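Endoglucanase (Ruminococcus champanellensis, PDB 6WQP) probably hydrolyses beta-1,4-glucosidic linkages of cellulose, as a glycoside hydrolase family 5 endoglucanase built on a TIM barrel. Local coordinates at residues T36-L41 / W80-G85; A215-T220 / L270-N275; N295-R300 / Y345-E350. All coordinates share one frame; numbering follows the deposited sequence.

Contact 1: T36-L41 / W80-G85; sequences TTTSWL and WIDHTG. With NA (sodium ion), chain F.
On the rim of the TIM barrel, where loops leave the C-terminal ends of the strands, the D82 carboxylate ties the loop after strand 73-76 to T36, T37 and T38 of the loop after strand 26-29. Its two oxygens divide the work. OD2 accepts the backbone N of T37 at 2.9 Å in a nearly straight bond (170°), although the donor stands 36° out of the carboxylate plane. OD1 receives OG1 of T38, also at 2.9 Å, through its syn lone pair. The T38 hydroxyl sits beside its own backbone N (chi1 -44°), a turn that aims it at D82, while T36 CA closes on OD2 at 3.3 Å. Deeper in, the methyls T36 CG2 and I81 CG2 touch at 4.1 Å. The T37 hydroxyl does not join the carboxylate but donates to L41 O at 2.9 Å, and T37 O accepts both W40 N and L41 N, so the chain receiving D82 is itself folded into a turn. Behind the aspartate, the carbonyls I81 O and T84 O and four waters coordinate a sodium ion, one of these waters also bonding weakly to D82 O. One amide and one hydroxyl donating to separate oxygens would probably favour the ionised form of D82 and are likely to hold its carboxylate against rotation.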
loop_
_atom_site.group_PDB
_atom_site.type_symbol
_atom_site.label_atom_id
_atom_site.label_comp_id
_atom_site.label_asym_id
_atom_site.label_seq_id
_atom_site.Cartn_x
_atom_site.Cartn_y
_atom_site.Cartn_z
ATOM N N THR A 36 5.889 -10.197 9.446
ATOM C CA THR A 36 7.297 -10.516 9.652
ATOM C C THR A 36 7.442 -11.322 10.933
ATOM O O THR A 36 6.604 -11.256 11.837
ATOM C CB THR A 36 8.169 -9.255 9.735
ATOM O OG1 THR A 36 7.680 -8.386 10.756
ATOM C CG2 THR A 36 8.215 -8.520 8.392
ATOM N N THR A 37 8.530 -12.099 10.991
ATOM C CA THR A 37 8.870 -12.942 12.131
ATOM C C THR A 37 10.325 -12.735 12.531
ATOM O O THR A 37 10.932 -13.617 13.161
ATOM C CB THR A 37 8.629 -14.423 11.810
ATOM O OG1 THR A 37 9.457 -14.815 10.719
ATOM C CG2 THR A 37 7.165 -14.672 11.449
ATOM N N THR A 38 10.897 -11.577 12.188
ATOM C CA THR A 38 12.348 -11.424 12.186
ATOM C C THR A 38 12.959 -11.705 13.552
ATOM O O THR A 38 14.021 -12.331 13.648
ATOM C CB THR A 38 12.698 -10.008 11.722
ATOM O OG1 THR A 38 11.889 -9.666 10.581
ATOM C CG2 THR A 38 14.163 -9.916 11.354
ATOM N N SER A 39 12.304 -11.260 14.620
ATOM C CA SER A 39 12.896 -11.342 15.947
ATOM C C SER A 39 12.800 -12.726 16.572
ATOM O O SER A 39 13.436 -12.961 17.606
ATOM C CB SER A 39 12.228 -10.330 16.877
ATOM O OG SER A 39 10.848 -10.621 17.024
ATOM N N TRP A 40 12.044 -13.651 15.985
ATOM C CA TRP A 40 11.815 -14.924 16.669
ATOM C C TRP A 40 11.841 -16.153 15.784
ATOM O O TRP A 40 11.944 -17.259 16.321
ATOM C CB TRP A 40 10.474 -14.890 17.414
ATOM C CG TRP A 40 9.252 -14.721 16.548
ATOM C CD1 TRP A 40 8.696 -13.544 16.129
ATOM C CD2 TRP A 40 8.415 -15.764 16.020
ATOM N NE1 TRP A 40 7.576 -13.789 15.372
ATOM C CE2 TRP A 40 7.383 -15.142 15.292
ATOM C CE3 TRP A 40 8.440 -17.161 16.094
ATOM C CZ2 TRP A 40 6.392 -15.866 14.632
ATOM C CZ3 TRP A 40 7.452 -17.878 15.439
ATOM C CH2 TRP A 40 6.442 -17.228 14.720
ATOM N N LEU A 41 11.736 -16.030 14.465
ATOM C CA LEU A 41 11.797 -17.183 13.573
ATOM C C LEU A 41 12.560 -16.763 12.328
ATOM O O LEU A 41 11.987 -16.139 11.422
ATOM C CB LEU A 41 10.404 -17.693 13.219
ATOM C CG LEU A 41 10.321 -18.726 12.092
ATOM C CD1 LEU A 41 11.314 -19.845 12.321
ATOM C CD2 LEU A 41 8.900 -19.271 11.987
ATOM N N TRP A 80 9.434 -8.919 2.316
ATOM C CA TRP A 80 10.384 -9.845 1.715
ATOM C C TRP A 80 11.582 -10.144 2.614
ATOM O O TRP A 80 12.298 -11.111 2.352
ATOM C CB TRP A 80 10.889 -9.285 0.373
ATOM C CG TRP A 80 9.775 -8.968 -0.595
ATOM C CD1 TRP A 80 9.020 -7.833 -0.634
ATOM C CD2 TRP A 80 9.304 -9.801 -1.661
ATOM N NE1 TRP A 80 8.097 -7.915 -1.645
ATOM C CE2 TRP A 80 8.255 -9.109 -2.296
ATOM C CE3 TRP A 80 9.659 -11.066 -2.135
ATOM C CZ2 TRP A 80 7.556 -9.634 -3.375
ATOM C CZ3 TRP A 80 8.974 -11.584 -3.217
ATOM C CH2 TRP A 80 7.925 -10.874 -3.823
ATOM N N ILE A 81 11.789 -9.365 3.681
ATOM C CA ILE A 81 13.048 -9.415 4.420
ATOM C C ILE A 81 13.331 -10.818 4.955
ATOM O O ILE A 81 14.463 -11.307 4.880
ATOM C CB ILE A 81 13.043 -8.376 5.552
ATOM C CG1 ILE A 81 14.332 -8.487 6.368
ATOM C CG2 ILE A 81 11.824 -8.562 6.453
ATOM C CD1 ILE A 81 14.559 -7.316 7.289
ATOM N N ASP A 82 12.318 -11.479 5.530
ATOM C CA ASP A 82 12.541 -12.803 6.116
ATOM C C ASP A 82 12.735 -13.886 5.065
ATOM O O ASP A 82 13.052 -15.030 5.431
ATOM C CB ASP A 82 11.374 -13.175 7.037
ATOM C CG ASP A 82 11.249 -12.247 8.231
ATOM O OD1 ASP A 82 12.280 -11.871 8.816
ATOM O OD2 ASP A 82 10.103 -11.898 8.582
ATOM N N HIS A 83 12.585 -13.545 3.787
ATOM C CA HIS A 83 12.698 -14.464 2.655
ATOM C C HIS A 83 13.821 -14.067 1.704
ATOM O O HIS A 83 13.911 -14.610 0.588
ATOM C CB HIS A 83 11.356 -14.511 1.915
ATOM C CG HIS A 83 10.179 -14.599 2.835
ATOM N ND1 HIS A 83 9.774 -15.784 3.409
ATOM C CD2 HIS A 83 9.327 -13.653 3.290
ATOM C CE1 HIS A 83 8.716 -15.568 4.168
ATOM N NE2 HIS A 83 8.427 -14.282 4.116
ATOM N N THR A 84 14.678 -13.139 2.118
ATOM C CA THR A 84 15.762 -12.610 1.302
ATOM C C THR A 84 17.084 -13.116 1.862
ATOM O O THR A 84 17.336 -12.993 3.064
ATOM C CB THR A 84 15.756 -11.084 1.303
ATOM O OG1 THR A 84 14.513 -10.598 0.792
ATOM C CG2 THR A 84 16.904 -10.531 0.465
ATOM N N GLY A 85 17.938 -13.637 0.990
ATOM C CA GLY A 85 19.203 -14.203 1.410
ATOM C C GLY A 85 20.268 -13.164 1.725
ATOM O O GLY A 85 20.067 -11.949 1.629
HETATM NA NA NA F . 16.743 -12.115 5.396
HETATM O O HOH W 1 15.830 -14.463 5.978
HETATM O O HOH W 2 19.243 -12.844 5.406
HETATM O O HOH W 3 16.824 -11.989 7.652
HETATM O O HOH W 4 17.617 -10.126 4.783
#

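Contact 2: A215-T220 / L270-N275; sequences ASCSST and LQEIYN
C217 turns its thiol into the flank of helix 260-278, where SG lies 3.8 Å from I273 CA and 3.9 Å from I273 CG1. The sulfur is placed there by an extended first torsion (chi1 -178°), which carries SG away from its own backbone N and between I273 and the neighbouring E272, whose CG it meets at 3.9 Å. CG1 of I273 faces both CB and SG of the cysteine. E272 runs nearly straight out from the helix, with chi1 and chi2 both close to 180°, alongside the sulfur, and delivers its carboxylate to the start of helix 219-224. No direct hydrogen bond spans the gap; a water donates to E272 OE2 and weakly accepts S219 N. The negative carboxylate lies near the N-terminal end of a helix whose N-cap position is S218, where the helix dipole would probably favour it, though the link runs through water and is weak. The contact thus joins the loop after strand 208-211 and the short helix 219-224 to helix 260-278. C217 and I273 both reach inward to I240 of strand 236-241, and I273 continues to V284 and I286 of strand 284-289.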
loop_
_atom_site.group_PDB
_atom_site.type_symbol
_atom_site.label_atom_id
_atom_site.label_comp_id
_atom_site.label_asym_id
_atom_site.label_seq_id
_atom_site.Cartn_x
_atom_site.Cartn_y
_atom_site.Cartn_z
ATOM N N ALA A 215 4.833 7.618 3.465
ATOM C CA ALA A 215 3.566 7.746 2.724
ATOM C C ALA A 215 2.680 8.821 3.343
ATOM O O ALA A 215 1.448 8.714 3.343
ATOM C CB ALA A 215 2.797 6.425 2.650
ATOM N N SER A 216 3.296 9.874 3.872
ATOM C CA SER A 216 2.569 10.942 4.540
ATOM C C SER A 216 2.453 12.154 3.630
ATOM O O SER A 216 3.401 12.505 2.924
ATOM C CB SER A 216 3.266 11.342 5.836
ATOM O OG SER A 216 2.577 12.411 6.461
ATOM N N CYS A 217 1.285 12.800 3.660
ATOM C CA CYS A 217 1.081 14.072 2.977
ATOM C C CYS A 217 1.150 15.192 4.014
ATOM O O CYS A 217 0.252 15.329 4.852
ATOM C CB CYS A 217 -0.243 14.103 2.226
ATOM S SG CYS A 217 -0.541 15.648 1.297
ATOM N N SER A 218 2.227 15.975 3.961
ATOM C CA SER A 218 2.385 17.161 4.791
ATOM C C SER A 218 3.237 18.166 4.026
ATOM O O SER A 218 3.844 17.845 3.002
ATOM C CB SER A 218 3.036 16.843 6.135
ATOM O OG SER A 218 4.396 16.473 5.941
ATOM N N SER A 219 3.307 19.385 4.563
ATOM C CA SER A 219 4.088 20.432 3.912
ATOM C C SER A 219 5.532 20.001 3.694
ATOM O O SER A 219 6.095 20.212 2.615
ATOM C CB SER A 219 4.050 21.714 4.754
ATOM O OG SER A 219 2.723 22.157 4.954
ATOM N N THR A 220 6.149 19.393 4.704
ATOM C CA THR A 220 7.563 19.056 4.575
ATOM C C THR A 220 7.777 17.847 3.668
ATOM O O THR A 220 8.704 17.847 2.848
ATOM C CB THR A 220 8.183 18.815 5.950
ATOM O OG1 THR A 220 7.747 17.558 6.477
ATOM C CG2 THR A 220 7.780 19.938 6.907
ATOM N N LEU A 270 -8.081 15.798 2.834
ATOM C CA LEU A 270 -8.098 15.224 1.493
ATOM C C LEU A 270 -7.923 16.291 0.426
ATOM O O LEU A 270 -7.388 16.011 -0.652
ATOM C CB LEU A 270 -9.398 14.459 1.268
ATOM C CG LEU A 270 -9.719 13.501 2.413
ATOM C CD1 LEU A 270 -10.993 12.708 2.149
ATOM C CD2 LEU A 270 -8.556 12.544 2.658
ATOM N N GLN A 271 -8.359 17.522 0.698
ATOM C CA GLN A 271 -8.040 18.612 -0.217
ATOM C C GLN A 271 -6.533 18.800 -0.336
ATOM O O GLN A 271 -6.015 19.049 -1.436
ATOM C CB GLN A 271 -8.706 19.901 0.249
ATOM C CG GLN A 271 -8.378 21.077 -0.633
ATOM C CD GLN A 271 -9.173 22.307 -0.268
ATOM O OE1 GLN A 271 -8.918 22.943 0.751
ATOM N NE2 GLN A 271 -10.151 22.642 -1.092
ATOM N N GLU A 272 -5.807 18.687 0.784
ATOM C CA GLU A 272 -4.355 18.860 0.728
ATOM C C GLU A 272 -3.704 17.780 -0.129
ATOM O O GLU A 272 -2.744 18.052 -0.867
ATOM C CB GLU A 272 -3.767 18.857 2.141
ATOM C CG GLU A 272 -2.244 18.985 2.191
ATOM C CD GLU A 272 -1.698 19.065 3.606
ATOM O OE1 GLU A 272 -2.099 18.238 4.451
ATOM O OE2 GLU A 272 -0.860 19.955 3.871
ATOM N N ILE A 273 -4.201 16.547 -0.041
ATOM C CA ILE A 273 -3.669 15.484 -0.891
ATOM C C ILE A 273 -3.861 15.841 -2.356
ATOM O O ILE A 273 -2.946 15.687 -3.177
ATOM C CB ILE A 273 -4.314 14.128 -0.539
ATOM C CG1 ILE A 273 -3.957 13.755 0.896
ATOM C CG2 ILE A 273 -3.854 13.049 -1.511
ATOM C CD1 ILE A 273 -4.535 12.445 1.367
ATOM N N TYR A 274 -5.045 16.346 -2.706
ATOM C CA TYR A 274 -5.282 16.729 -4.092
ATOM C C TYR A 274 -4.383 17.891 -4.504
ATOM O O TYR A 274 -3.762 17.866 -5.572
ATOM C CB TYR A 274 -6.741 17.112 -4.305
ATOM C CG TYR A 274 -6.969 17.667 -5.686
ATOM C CD1 TYR A 274 -6.979 16.829 -6.792
ATOM C CD2 TYR A 274 -7.128 19.033 -5.895
ATOM C CE1 TYR A 274 -7.166 17.326 -8.063
ATOM C CE2 TYR A 274 -7.315 19.542 -7.167
ATOM C CZ TYR A 274 -7.329 18.682 -8.247
ATOM O OH TYR A 274 -7.519 19.183 -9.516
ATOM N N ASN A 275 -4.335 18.937 -3.682
ATOM C CA ASN A 275 -3.585 20.127 -4.056
ATOM C C ASN A 275 -2.103 19.820 -4.179
ATOM O O ASN A 275 -1.406 20.445 -4.990
ATOM C CB ASN A 275 -3.813 21.245 -3.036
ATOM C CG ASN A 275 -5.215 21.838 -3.113
ATOM O OD1 ASN A 275 -5.984 21.531 -4.025
ATOM N ND2 ASN A 275 -5.541 22.698 -2.158
HETATM O O HOH W 5 0.367 20.012 6.063
#

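Contact 3: N295-R300 / Y345-E350; sequences NNINGR and YPELLE
The R300 guanidinium presents NH2 to the face of the Y345 ring, standing 3.3 Å above the ring plane and over its centre. The two planes are 79° apart, so the nitrogen points into the ring end-on instead of lying flat on it. This is a cation-pi contact, with R300 CZ 4.6 Å from the Y345 ring centroid and 11° off the ring normal. L348 covers a face of the guanidinium, its CD2 lying 3.8 Å above the plane over the centre, and its other methyl, CD1, rests 3.3 Å from R300 O. The arginine chain is bent at chi3 (-72°), which brings its flat end between leucine and tyrosine. NH1 meanwhile donates to A291 O, in the loop after strand 284-289, so the group is gripped by a hydrogen bond, an aromatic face and an apolar methyl. I297, one turn earlier, sets CD1 3.9 Å from Y345 CB and reaches L348 CB at 4.3 Å. Its CG1 passes E347 OE1 at 4.0 Å, the two side chains crossing at about a right angle. A serine in place of Y345 would probably leave R300 NH2 without its aromatic face, giving the guanidinium more freedom to swing about its bond to A291. The arrangement joins the first turns of helices 297-313 and 346-353, two consecutive helices of the outer layer of a TIM barrel, which flank the final barrel strand, 318-322, in sequence.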
loop_
_atom_site.group_PDB
_atom_site.type_symbol
_atom_site.label_atom_id
_atom_site.label_comp_id
_atom_site.label_asym_id
_atom_site.label_seq_id
_atom_site.Cartn_x
_atom_site.Cartn_y
_atom_site.Cartn_z
ATOM N N ASN A 295 -16.285 0.063 18.802
ATOM C CA ASN A 295 -17.671 -0.232 19.152
ATOM C C ASN A 295 -18.555 0.974 18.842
ATOM O O ASN A 295 -19.338 1.440 19.671
ATOM C CB ASN A 295 -17.785 -0.643 20.623
ATOM C CG ASN A 295 -17.007 -1.907 20.939
ATOM O OD1 ASN A 295 -16.825 -2.770 20.079
ATOM N ND2 ASN A 295 -16.539 -2.023 22.175
ATOM N N ASN A 296 -18.416 1.477 17.616
ATOM C CA ASN A 296 -18.966 2.765 17.215
ATOM C C ASN A 296 -19.414 2.713 15.754
ATOM O O ASN A 296 -18.957 3.467 14.901
ATOM C CB ASN A 296 -17.929 3.867 17.445
ATOM C CG ASN A 296 -16.655 3.680 16.608
ATOM O OD1 ASN A 296 -16.296 2.568 16.220
ATOM N ND2 ASN A 296 -15.964 4.776 16.341
ATOM N N ILE A 297 -20.352 1.814 15.456
ATOM C CA ILE A 297 -20.714 1.565 14.065
ATOM C C ILE A 297 -21.388 2.791 13.453
ATOM O O ILE A 297 -21.158 3.119 12.279
ATOM C CB ILE A 297 -21.608 0.315 13.963
ATOM C CG1 ILE A 297 -21.838 -0.059 12.499
ATOM C CG2 ILE A 297 -22.949 0.542 14.658
ATOM C CD1 ILE A 297 -20.565 -0.431 11.760
ATOM N N ASN A 298 -22.229 3.485 14.218
ATOM C CA ASN A 298 -22.886 4.664 13.664
ATOM C C ASN A 298 -21.867 5.753 13.365
ATOM O O ASN A 298 -21.928 6.400 12.312
ATOM C CB ASN A 298 -23.956 5.168 14.626
ATOM C CG ASN A 298 -25.056 4.149 14.848
ATOM O OD1 ASN A 298 -25.474 3.910 15.978
ATOM N ND2 ASN A 298 -25.530 3.543 13.763
ATOM N N GLY A 299 -20.908 5.946 14.273
ATOM C CA GLY A 299 -19.848 6.914 14.026
ATOM C C GLY A 299 -19.036 6.578 12.790
ATOM O O GLY A 299 -18.779 7.441 11.947
ATOM N N ARG A 300 -18.627 5.307 12.655
ATOM C CA ARG A 300 -17.805 4.940 11.510
ATOM C C ARG A 300 -18.592 4.985 10.203
ATOM O O ARG A 300 -18.004 5.220 9.144
ATOM C CB ARG A 300 -17.193 3.556 11.721
ATOM C CG ARG A 300 -16.230 3.469 12.897
ATOM C CD ARG A 300 -15.218 2.321 12.740
ATOM N NE ARG A 300 -15.843 1.007 12.914
ATOM C CZ ARG A 300 -15.294 -0.148 12.535
ATOM N NH1 ARG A 300 -14.107 -0.185 11.952
ATOM N NH2 ARG A 300 -15.956 -1.280 12.748
ATOM N N TYR A 345 -19.051 -5.830 9.336
ATOM C CA TYR A 345 -19.770 -4.569 9.526
ATOM C C TYR A 345 -20.429 -4.163 8.216
ATOM O O TYR A 345 -19.989 -3.225 7.546
ATOM C CB TYR A 345 -18.831 -3.474 10.027
ATOM C CG TYR A 345 -17.922 -3.927 11.148
ATOM C CD1 TYR A 345 -18.403 -4.065 12.442
ATOM C CD2 TYR A 345 -16.585 -4.221 10.907
ATOM C CE1 TYR A 345 -17.577 -4.484 13.469
ATOM C CE2 TYR A 345 -15.758 -4.640 11.926
ATOM C CZ TYR A 345 -16.256 -4.769 13.203
ATOM O OH TYR A 345 -15.423 -5.186 14.216
ATOM N N PRO A 346 -21.507 -4.848 7.829
ATOM C CA PRO A 346 -22.097 -4.575 6.509
ATOM C C PRO A 346 -22.558 -3.142 6.352
ATOM O O PRO A 346 -22.589 -2.625 5.226
ATOM C CB PRO A 346 -23.274 -5.558 6.423
ATOM C CG PRO A 346 -23.496 -6.080 7.809
ATOM C CD PRO A 346 -22.212 -5.904 8.577
ATOM N N GLU A 347 -22.936 -2.493 7.454
ATOM C CA GLU A 347 -23.334 -1.089 7.393
ATOM C C GLU A 347 -22.176 -0.208 6.944
ATOM O O GLU A 347 -22.374 0.782 6.232
ATOM C CB GLU A 347 -23.834 -0.637 8.763
ATOM C CG GLU A 347 -25.057 -1.372 9.266
ATOM C CD GLU A 347 -24.716 -2.500 10.224
ATOM O OE1 GLU A 347 -23.535 -2.897 10.311
ATOM O OE2 GLU A 347 -25.642 -2.995 10.906
ATOM N N LEU A 348 -20.962 -0.550 7.370
ATOM C CA LEU A 348 -19.785 0.230 7.002
ATOM C C LEU A 348 -19.391 -0.023 5.554
ATOM O O LEU A 348 -19.046 0.915 4.829
ATOM C CB LEU A 348 -18.642 -0.104 7.948
ATOM C CG LEU A 348 -17.346 0.682 7.793
ATOM C CD1 LEU A 348 -17.565 2.159 7.875
ATOM C CD2 LEU A 348 -16.395 0.203 8.883
ATOM N N LEU A 349 -19.447 -1.280 5.113
ATOM C CA LEU A 349 -19.213 -1.576 3.704
ATOM C C LEU A 349 -20.165 -0.779 2.814
ATOM O O LEU A 349 -19.740 -0.127 1.855
ATOM C CB LEU A 349 -19.377 -3.080 3.460
ATOM C CG LEU A 349 -19.143 -3.565 2.030
ATOM C CD1 LEU A 349 -17.652 -3.464 1.698
ATOM C CD2 LEU A 349 -19.665 -4.972 1.791
ATOM N N GLU A 350 -21.466 -0.820 3.123
ATOM C CA GLU A 350 -22.443 -0.067 2.338
ATOM C C GLU A 350 -22.128 1.421 2.366
ATOM O O GLU A 350 -22.239 2.100 1.340
ATOM C CB GLU A 350 -23.854 -0.333 2.868
ATOM C CG GLU A 350 -24.967 0.454 2.180
ATOM C CD GLU A 350 -25.405 -0.138 0.848
ATOM O OE1 GLU A 350 -24.878 -1.181 0.435
ATOM O OE2 GLU A 350 -26.305 0.463 0.206
#

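The three contacts follow one another along the chain without overlap and serve a single eight-stranded parallel barrel. Contact 1 joins the loops after its first two strands, contact 2 links the region following the fifth strand to helix 260-278, which follows the sixth strand, and contact 3 brings together the helices before and after the eighth. Their centres lie about 33 Å (1 to 2), 35 Å (1 to 3) and 26 Å (2 to 3) apart, and none touches another; the nearest atoms of contacts 2 and 3 are about 12 Å apart. Contacts 1 and 2 stand on opposite sides of the chain's centre. Spread round the barrel, they tie successive beta-alpha units together at separate places.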